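Local atomic coordinates of AT-less polyketide synthase (Streptomyces platensis subsp. rosaceus, PDB entry 4TKT), a protein that probably catalyses decarboxylative condensation of a growing acyl chain with an extender unit, as a ketosynthase domain of the isomigrastatin assembly line. Residues R61-W66 against E227-S232; V460-S465 against V513-L518; A509-A514 against A538-G543. All blocks are in the same frame, centred on the assembly; numbering follows the deposited sequence.

Contact 1 (R61-W66 against E227-S232)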
loop_
_atom_site.group_PDB
_atom_site.type_symbol
_atom_site.label_atom_id
_atom_site.label_comp_id
_atom_site.label_asym_id
_atom_site.label_seq_id
_atom_site.Cartn_x
_atom_site.Cartn_y
_atom_site.Cartn_z
ATOM N N ARG A 61 25.847 -2.298 -21.837
ATOM C CA ARG A 61 25.408 -3.560 -21.257
ATOM C C ARG A 61 25.118 -3.425 -19.768
ATOM O O ARG A 61 25.319 -2.362 -19.180
ATOM C CB ARG A 61 26.460 -4.648 -21.480
ATOM C CG ARG A 61 26.744 -4.963 -22.943
ATOM C CD ARG A 61 25.528 -5.559 -23.638
ATOM N NE ARG A 61 25.808 -5.898 -25.031
ATOM C CZ ARG A 61 25.639 -5.064 -26.052
ATOM N NH1 ARG A 61 25.188 -3.835 -25.840
ATOM N NH2 ARG A 61 25.920 -5.460 -27.286
ATOM N N THR A 62 24.637 -4.510 -19.170
ATOM C CA THR A 62 24.395 -4.566 -17.734
ATOM C C THR A 62 24.659 -5.973 -17.213
ATOM O O THR A 62 24.476 -6.955 -17.932
ATOM C CB THR A 62 22.956 -4.148 -17.379
ATOM O OG1 THR A 62 22.783 -4.188 -15.958
ATOM C CG2 THR A 62 21.948 -5.078 -18.029
ATOM N N TYR A 63 25.101 -6.070 -15.964
ATOM C CA TYR A 63 25.440 -7.362 -15.379
ATOM C C TYR A 63 24.341 -7.857 -14.446
ATOM O O TYR A 63 24.459 -8.922 -13.838
ATOM C CB TYR A 63 26.778 -7.280 -14.638
ATOM C CG TYR A 63 26.806 -6.255 -13.532
ATOM C CD1 TYR A 63 27.045 -4.914 -13.805
ATOM C CD2 TYR A 63 26.599 -6.629 -12.213
ATOM C CE1 TYR A 63 27.069 -3.973 -12.795
ATOM C CE2 TYR A 63 26.621 -5.699 -11.198
ATOM C CZ TYR A 63 26.857 -4.373 -11.492
ATOM O OH TYR A 63 26.877 -3.447 -10.474
ATOM N N SER A 64 23.270 -7.080 -14.341
ATOM C CA SER A 64 22.105 -7.482 -13.564
ATOM C C SER A 64 20.996 -7.965 -14.484
ATOM O O SER A 64 20.728 -7.353 -15.518
ATOM C CB SER A 64 21.600 -6.324 -12.702
ATOM O OG SER A 64 20.395 -6.674 -12.045
ATOM N N LYS A 65 20.353 -9.066 -14.109
ATOM C CA LYS A 65 19.239 -9.596 -14.886
ATOM C C LYS A 65 18.101 -10.045 -13.977
ATOM O O LYS A 65 17.271 -10.868 -14.362
ATOM C CB LYS A 65 19.703 -10.758 -15.764
ATOM C CG LYS A 65 20.280 -11.932 -14.996
ATOM C CD LYS A 65 20.585 -13.091 -15.931
ATOM C CE LYS A 65 21.023 -14.328 -15.165
ATOM N NZ LYS A 65 21.176 -15.507 -16.065
ATOM N N TRP A 66 18.066 -9.493 -12.769
ATOM C CA TRP A 66 17.063 -9.872 -11.781
ATOM C C TRP A 66 16.221 -8.682 -11.340
ATOM O O TRP A 66 16.585 -7.528 -11.575
ATOM C CB TRP A 66 17.736 -10.510 -10.566
ATOM C CG TRP A 66 18.607 -11.672 -10.910
ATOM C CD1 TRP A 66 18.231 -12.979 -11.004
ATOM C CD2 TRP A 66 20.008 -11.634 -11.207
ATOM N NE1 TRP A 66 19.310 -13.759 -11.342
ATOM C CE2 TRP A 66 20.413 -12.958 -11.471
ATOM C CE3 TRP A 66 20.958 -10.611 -11.278
ATOM C CZ2 TRP A 66 21.728 -13.284 -11.798
ATOM C CZ3 TRP A 66 22.265 -10.938 -11.599
ATOM C CH2 TRP A 66 22.637 -12.263 -11.858
ATOM N N GLU A 227 26.108 0.598 -15.393
ATOM C CA GLU A 227 27.168 1.568 -15.621
ATOM C C GLU A 227 27.683 2.130 -14.301
ATOM O O GLU A 227 28.889 2.239 -14.090
ATOM C CB GLU A 227 26.668 2.702 -16.515
ATOM C CG GLU A 227 27.754 3.654 -16.973
ATOM C CD GLU A 227 27.194 4.902 -17.623
ATOM O OE1 GLU A 227 27.659 5.262 -18.725
ATOM O OE2 GLU A 227 26.292 5.529 -17.028
ATOM N N GLY A 228 26.758 2.481 -13.413
ATOM C CA GLY A 228 27.114 3.055 -12.129
ATOM C C GLY A 228 27.527 2.018 -11.104
ATOM O O GLY A 228 27.919 2.362 -9.989
ATOM N N GLN A 229 27.433 0.748 -11.489
ATOM C CA GLN A 229 27.794 -0.368 -10.621
ATOM C C GLN A 229 26.990 -0.374 -9.323
ATOM O O GLN A 229 27.498 -0.770 -8.275
ATOM C CB GLN A 229 29.288 -0.338 -10.298
ATOM C CG GLN A 229 30.184 -0.146 -11.504
ATOM C CD GLN A 229 30.984 -1.383 -11.821
ATOM O OE1 GLN A 229 30.429 -2.469 -11.969
ATOM N NE2 GLN A 229 32.299 -1.233 -11.914
ATOM N N PHE A 230 25.740 0.073 -9.394
ATOM C CA PHE A 230 24.862 0.054 -8.229
ATOM C C PHE A 230 24.228 -1.319 -8.043
ATOM O O PHE A 230 23.736 -1.643 -6.963
ATOM C CB PHE A 230 23.762 1.109 -8.350
ATOM C CG PHE A 230 24.273 2.512 -8.478
ATOM C CD1 PHE A 230 24.922 3.128 -7.421
ATOM C CD2 PHE A 230 24.085 3.226 -9.650
ATOM C CE1 PHE A 230 25.388 4.426 -7.534
ATOM C CE2 PHE A 230 24.546 4.523 -9.770
ATOM C CZ PHE A 230 25.200 5.124 -8.711
ATOM N N ALA A 231 24.237 -2.120 -9.103
ATOM C CA ALA A 231 23.572 -3.418 -9.078
ATOM C C ALA A 231 24.423 -4.478 -8.389
ATOM O O ALA A 231 25.649 -4.469 -8.500
ATOM C CB ALA A 231 23.228 -3.857 -10.490
ATOM N N SER A 232 23.766 -5.386 -7.674
ATOM C CA SER A 232 24.454 -6.512 -7.048
ATOM C C SER A 232 24.675 -7.637 -8.056
ATOM O O SER A 232 23.868 -7.842 -8.962
ATOM C CB SER A 232 23.667 -7.027 -5.839
ATOM O OG SER A 232 22.328 -7.334 -6.187
HETATM O O HOH W 1 21.017 -6.608 -9.172
#
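The Tyr63 ring meets the backbone of Ala231 at its edge, where Ala231 O lies near the ring plane and 3.1 Å from Tyr63 CE2. The phenol completes this approach, because Tyr63 OH donates a short hydrogen bond of 2.5 Å to Ala231 O. At a C=O...donor angle of 124° the hydroxyl comes from the side of the carbonyl, slightly off its plane. Obliquely placed near the ring is Gln229 OE1, 3.8 Å from Tyr63 CE1. This amide is turned 77° from the phenol plane, and its oxygen has its polar partner in Arg56. CB of Tyr63 leaves the backbone neither toward nor away from residues 227-232, and chi1 of 59°, with CG between the backbone N and the carbonyl carbon, then swings the ring so that its hydroxyl reaches them. The Trp66 ring carries Lys65 CG over the centre of one face, 3.6 Å above the plane.

Ser64 supplies the apolar and water-mediated remainder: its CB touches Ala231 CB at 3.7 Å, while its OG donates to a water at 2.9 Å. The same water donates to Ser232 O at 3.1 Å, linking the Ser64 hydroxyl to the Ser232 carbonyl. A phenylalanine in place of Tyr63 lacks the hydroxyl, which would probably leave the Ala231 carbonyl without its phenolic donor and the ring free to shift.

Tyr222, from helix 220-227, also bonds to Thr62 and Trp66. Positive phi at Gln229 marks the departure from that helix, which makes this a helix C-terminal turn packed against the loop leading into strand 66-67 of the ketosynthase.

Contact 2 (V460-S465 against V513-L518)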
loop_
_atom_site.group_PDB
_atom_site.type_symbol
_atom_site.label_atom_id
_atom_site.label_comp_id
_atom_site.label_asym_id
_atom_site.label_seq_id
_atom_site.Cartn_x
_atom_site.Cartn_y
_atom_site.Cartn_z
ATOM N N VAL A 460 -29.451 -9.647 8.755
ATOM C CA VAL A 460 -28.821 -8.492 8.134
ATOM C C VAL A 460 -29.024 -8.544 6.625
ATOM O O VAL A 460 -29.424 -9.574 6.077
ATOM C CB VAL A 460 -27.313 -8.423 8.449
ATOM C CG1 VAL A 460 -27.084 -8.484 9.948
ATOM C CG2 VAL A 460 -26.569 -9.550 7.745
ATOM N N VAL A 461 -28.751 -7.433 5.953
ATOM C CA VAL A 461 -28.858 -7.394 4.502
ATOM C C VAL A 461 -27.484 -7.142 3.874
ATOM O O VAL A 461 -26.898 -6.070 4.024
ATOM C CB VAL A 461 -29.879 -6.325 4.042
ATOM C CG1 VAL A 461 -29.753 -5.060 4.874
ATOM C CG2 VAL A 461 -29.729 -6.034 2.553
ATOM N N VAL A 462 -26.969 -8.159 3.188
ATOM C CA VAL A 462 -25.665 -8.088 2.545
ATOM C C VAL A 462 -25.812 -7.568 1.122
ATOM O O VAL A 462 -26.598 -8.095 0.338
ATOM C CB VAL A 462 -24.964 -9.464 2.528
ATOM C CG1 VAL A 462 -23.676 -9.404 1.722
ATOM C CG2 VAL A 462 -24.686 -9.936 3.946
ATOM N N VAL A 463 -25.045 -6.536 0.792
ATOM C CA VAL A 463 -25.193 -5.844 -0.482
ATOM C C VAL A 463 -23.895 -5.885 -1.296
ATOM O O VAL A 463 -22.798 -5.853 -0.738
ATOM C CB VAL A 463 -25.652 -4.384 -0.241
ATOM C CG1 VAL A 463 -24.813 -3.384 -1.024
ATOM C CG2 VAL A 463 -27.129 -4.238 -0.549
ATOM N N LEU A 464 -24.031 -5.972 -2.617
ATOM C CA LEU A 464 -22.884 -6.104 -3.508
ATOM C C LEU A 464 -23.175 -5.474 -4.867
ATOM O O LEU A 464 -24.232 -5.713 -5.449
ATOM C CB LEU A 464 -22.524 -7.580 -3.679
ATOM C CG LEU A 464 -21.053 -7.986 -3.680
ATOM C CD1 LEU A 464 -20.366 -7.506 -2.412
ATOM C CD2 LEU A 464 -20.936 -9.495 -3.813
ATOM N N SER A 465 -22.245 -4.672 -5.377
ATOM C CA SER A 465 -22.428 -4.060 -6.694
ATOM C C SER A 465 -21.124 -3.949 -7.484
ATOM O O SER A 465 -20.036 -3.913 -6.912
ATOM C CB SER A 465 -23.069 -2.677 -6.554
ATOM O OG SER A 465 -22.319 -1.842 -5.690
ATOM N N VAL A 513 -29.000 -9.663 -0.419
ATOM C CA VAL A 513 -29.549 -10.860 0.204
ATOM C C VAL A 513 -29.696 -10.687 1.715
ATOM O O VAL A 513 -28.786 -10.205 2.391
ATOM C CB VAL A 513 -28.676 -12.102 -0.098
ATOM C CG1 VAL A 513 -27.222 -11.848 0.275
ATOM C CG2 VAL A 513 -29.217 -13.331 0.615
ATOM N N ALA A 514 -30.859 -11.068 2.235
ATOM C CA ALA A 514 -31.115 -11.022 3.669
ATOM C C ALA A 514 -30.772 -12.361 4.320
ATOM O O ALA A 514 -31.396 -13.378 4.025
ATOM C CB ALA A 514 -32.563 -10.655 3.937
ATOM N N VAL A 515 -29.775 -12.357 5.200
ATOM C CA VAL A 515 -29.339 -13.583 5.864
ATOM C C VAL A 515 -29.156 -13.372 7.364
ATOM O O VAL A 515 -29.046 -12.239 7.830
ATOM C CB VAL A 515 -28.014 -14.110 5.271
ATOM C CG1 VAL A 515 -28.231 -14.661 3.871
ATOM C CG2 VAL A 515 -26.962 -13.015 5.258
ATOM N N SER A 516 -29.124 -14.468 8.115
ATOM C CA SER A 516 -28.902 -14.397 9.555
ATOM C C SER A 516 -27.758 -15.311 9.987
ATOM O O SER A 516 -27.248 -15.193 11.101
ATOM C CB SER A 516 -30.182 -14.752 10.316
ATOM O OG SER A 516 -30.614 -16.066 10.018
ATOM N N THR A 517 -27.355 -16.219 9.101
ATOM C CA THR A 517 -26.220 -17.099 9.372
ATOM C C THR A 517 -25.194 -17.028 8.248
ATOM O O THR A 517 -25.544 -16.818 7.087
ATOM C CB THR A 517 -26.652 -18.568 9.547
ATOM O OG1 THR A 517 -26.995 -19.123 8.272
ATOM C CG2 THR A 517 -27.839 -18.678 10.496
ATOM N N LEU A 518 -23.927 -17.212 8.600
ATOM C CA LEU A 518 -22.840 -17.161 7.626
ATOM C C LEU A 518 -22.899 -18.262 6.555
ATOM O O LEU A 518 -22.653 -17.977 5.384
ATOM C CB LEU A 518 -21.487 -17.215 8.340
ATOM C CG LEU A 518 -20.276 -16.997 7.431
ATOM C CD1 LEU A 518 -20.323 -15.612 6.807
ATOM C CD2 LEU A 518 -18.980 -17.204 8.197
#
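Val462 packs against both Val513 and Val515, and its side chain can be traced atom by atom. CB lies 3.9 Å from Val513 O and 4.0 Å from Val513 CG1, a methyl of its directly paired residue. CG2, anti to the carbonyl carbon, runs diagonally to Val515 CG2, also at 4.0 Å. CG1, anti to the backbone N (chi1 174°), takes no part across the pair; Leu500 and Leu521 also pack on this side chain. Val460 CG2 approaches Val515 CG2 more loosely at 4.3 Å.

The backbone evidence for antiparallel pairing is direct: the short strand axes run 145° apart and approach within 4.7 Å. Val462 and Val513 form one hydrogen-bonded pair, with Val462 N to Val513 O at 2.9 Å, and the reverse bond too. Val460 and Val515 form the next such pair, with Val460 N to Val515 O at 2.8 Å and its reciprocal. Between them Val461 and Ala514 make a non-hydrogen-bonded pair, where Ala514 CA sends a CA-H...O contact of 3.3 Å to Val460 O.

Val460, Val462, Val513 and Val515 share one face of a three-stranded antiparallel sheet in the RhiE-like KS-MAT linker region, covered by helices 493-502 and 518-530. Val461 and Ala514 look to the other, where Val461 meets Ala576 of helix 573-580. Thr517 stands at the N-cap of helix 518-530, its OG1 making a weak hydrogen bond to Ala520 N.

Chemically, the amides and carbonyls of both hydrogen-bonded pairs satisfy one another, whereas the paired side chains are all apolar, mostly valine, so the join relies on backbone bonds and methyl packing without charge.

Contact 3 (A509-A514 against A538-G543)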
loop_
_atom_site.group_PDB
_atom_site.type_symbol
_atom_site.label_atom_id
_atom_site.label_comp_id
_atom_site.label_asym_id
_atom_site.label_seq_id
_atom_site.Cartn_x
_atom_site.Cartn_y
_atom_site.Cartn_z
ATOM N N ALA A 509 -24.722 -3.003 -11.748
ATOM C CA ALA A 509 -25.162 -4.363 -11.458
ATOM C C ALA A 509 -25.157 -4.600 -9.956
ATOM O O ALA A 509 -24.131 -4.421 -9.300
ATOM C CB ALA A 509 -24.275 -5.375 -12.164
ATOM N N ARG A 510 -26.301 -5.006 -9.412
ATOM C CA ARG A 510 -26.459 -5.083 -7.965
ATOM C C ARG A 510 -26.924 -6.447 -7.465
ATOM O O ARG A 510 -27.559 -7.214 -8.189
ATOM C CB ARG A 510 -27.435 -4.005 -7.495
ATOM C CG ARG A 510 -26.994 -2.599 -7.857
ATOM C CD ARG A 510 -27.925 -1.541 -7.294
ATOM N NE ARG A 510 -27.399 -0.202 -7.536
ATOM C CZ ARG A 510 -27.953 0.916 -7.082
ATOM N NH1 ARG A 510 -29.060 0.863 -6.358
ATOM N NH2 ARG A 510 -27.397 2.088 -7.354
ATOM N N PHE A 511 -26.597 -6.733 -6.210
ATOM C CA PHE A 511 -26.990 -7.978 -5.564
ATOM C C PHE A 511 -27.232 -7.745 -4.077
ATOM O O PHE A 511 -26.385 -7.186 -3.383
ATOM C CB PHE A 511 -25.920 -9.053 -5.765
ATOM C CG PHE A 511 -26.213 -10.340 -5.050
ATOM C CD1 PHE A 511 -27.127 -11.243 -5.567
ATOM C CD2 PHE A 511 -25.570 -10.650 -3.863
ATOM C CE1 PHE A 511 -27.398 -12.430 -4.912
ATOM C CE2 PHE A 511 -25.838 -11.836 -3.201
ATOM C CZ PHE A 511 -26.754 -12.728 -3.728
ATOM N N ALA A 512 -28.395 -8.167 -3.595
ATOM C CA ALA A 512 -28.726 -8.023 -2.183
ATOM C C ALA A 512 -29.359 -9.298 -1.644
ATOM O O ALA A 512 -30.154 -9.942 -2.326
ATOM C CB ALA A 512 -29.653 -6.840 -1.974
ATOM N N VAL A 513 -29.000 -9.663 -0.419
ATOM C CA VAL A 513 -29.549 -10.860 0.204
ATOM C C VAL A 513 -29.696 -10.687 1.715
ATOM O O VAL A 513 -28.786 -10.205 2.391
ATOM C CB VAL A 513 -28.676 -12.102 -0.098
ATOM C CG1 VAL A 513 -27.222 -11.848 0.275
ATOM C CG2 VAL A 513 -29.217 -13.331 0.615
ATOM N N ALA A 514 -30.859 -11.068 2.235
ATOM C CA ALA A 514 -31.115 -11.022 3.669
ATOM C C ALA A 514 -30.772 -12.361 4.320
ATOM O O ALA A 514 -31.396 -13.378 4.025
ATOM C CB ALA A 514 -32.563 -10.655 3.937
ATOM N N ALA A 538 -33.219 -13.029 -1.697
ATOM C CA ALA A 538 -32.056 -12.611 -2.475
ATOM C C ALA A 538 -32.509 -12.005 -3.795
ATOM O O ALA A 538 -33.468 -12.476 -4.405
ATOM C CB ALA A 538 -31.119 -13.783 -2.715
ATOM N N TYR A 539 -31.824 -10.954 -4.233
ATOM C CA TYR A 539 -32.242 -10.222 -5.424
ATOM C C TYR A 539 -31.047 -9.839 -6.292
ATOM O O TYR A 539 -30.005 -9.424 -5.786
ATOM C CB TYR A 539 -33.033 -8.973 -5.025
ATOM C CG TYR A 539 -34.088 -9.244 -3.972
ATOM C CD1 TYR A 539 -35.334 -9.743 -4.322
ATOM C CD2 TYR A 539 -33.829 -9.012 -2.627
ATOM C CE1 TYR A 539 -36.298 -9.998 -3.361
ATOM C CE2 TYR A 539 -34.785 -9.262 -1.661
ATOM C CZ TYR A 539 -36.017 -9.756 -2.033
ATOM O OH TYR A 539 -36.968 -10.005 -1.072
ATOM N N PHE A 540 -31.213 -9.984 -7.602
ATOM C CA PHE A 540 -30.132 -9.756 -8.551
ATOM C C PHE A 540 -30.585 -8.851 -9.693
ATOM O O PHE A 540 -31.721 -8.941 -10.156
ATOM C CB PHE A 540 -29.625 -11.093 -9.103
ATOM C CG PHE A 540 -28.459 -10.966 -10.040
ATOM C CD1 PHE A 540 -27.162 -11.041 -9.562
ATOM C CD2 PHE A 540 -28.657 -10.784 -11.400
ATOM C CE1 PHE A 540 -26.088 -10.931 -10.420
ATOM C CE2 PHE A 540 -27.585 -10.668 -12.262
ATOM C CZ PHE A 540 -26.299 -10.743 -11.772
ATOM N N ASN A 541 -29.689 -7.981 -10.146
ATOM C CA ASN A 541 -29.979 -7.097 -11.266
ATOM C C ASN A 541 -28.714 -6.730 -12.031
ATOM O O ASN A 541 -27.787 -6.159 -11.462
ATOM C CB ASN A 541 -30.681 -5.831 -10.775
ATOM C CG ASN A 541 -30.805 -4.774 -11.855
ATOM O OD1 ASN A 541 -30.981 -5.087 -13.031
ATOM N ND2 ASN A 541 -30.707 -3.510 -11.458
ATOM N N PRO A 542 -28.674 -7.065 -13.330
ATOM C CA PRO A 542 -27.550 -6.735 -14.214
ATOM C C PRO A 542 -27.451 -5.240 -14.514
ATOM O O PRO A 542 -26.432 -4.787 -15.030
ATOM C CB PRO A 542 -27.864 -7.521 -15.493
ATOM C CG PRO A 542 -28.853 -8.559 -15.084
ATOM C CD PRO A 542 -29.661 -7.925 -14.003
ATOM N N GLY A 543 -28.501 -4.489 -14.198
ATOM C CA GLY A 543 -28.514 -3.058 -14.434
ATOM C C GLY A 543 -28.891 -2.705 -15.859
ATOM O O GLY A 543 -28.788 -1.549 -16.271
#
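Strands 509-514 and 538-541 run almost exactly antiparallel, their short axes 177° apart and 4.6 Å from each other at closest approach. Two hydrogen-bonded pairs set the register. Arg510 N reaches Asn541 O at 2.8 Å and Asn541 N returns to Arg510 O. Tyr539 N reaches Ala512 O at 2.7 Å, answered by Ala512 N to Tyr539 O. Phe511 with Phe540 lies between them and Val513 with Ala538 follows, both non-hydrogen-bonded. Here CA-H...O contacts add to the pairing, for example Phe511 CA to Tyr539 O at 3.4 Å.

The two phenylalanines meet through one ring atom each, Phe511 CD1 to Phe540 CD1 at 4.0 Å. Phe511 CD1 arrives at the edge of the Phe540 ring, near its plane, and the side chains cross at about a right angle. The pairing places both on one face, and CG anti to the backbone N (chi1 176° for Phe511) turns the two rings beside each other. Further along this face Val513 CG2 touches Ala538 CB at 3.9 Å. On the other face Tyr539 CD2 lies 3.8 Å from Ala512 O, obliquely to the ring. Past the last pair, Gly543 N donates to Asn541 OD1 at 2.8 Å, closing an Asx turn; the donor sits well above the carbonyl plane, 68° out of it.

Helix 518-530 packs on the face of Phe511, Val513 and Phe540, with Leu472 of helix 469-482 also on Phe540. Helix 573-580 lies against Ala512 and Tyr539; Arg510 NH1 hydrogen-bonds to its Trp579 O, and the guanidinium also makes a cation-pi contact with the Trp579 ring. Strand 460-466 flanks 509-515 along its other edge, leaving 538-541 as an outer strand of this three-stranded linker sheet, which carries helices on both faces.

How the contacts relate
Contacts 2 and 3 are two halves of one antiparallel sheet, with strand 509-515 between 460-466 and 538-541; their centres lie 11 Å apart and they share Val513 and Ala514. The seam continues beyond the pairs in contact 2: Leu464 O and Phe511 N, 2.7 Å apart, probably form a hydrogen bond, and Val463 CG2 packs on Ala512 CB at 3.9 Å. Contact 1 belongs to the ketosynthase region on the opposite side of the chain's centre. Its centre is 54 Å from either of the others, and its nearest atoms stay about 37 Å from contact 2 and about 41 Å from contact 3, so it makes no direct touch with that sheet.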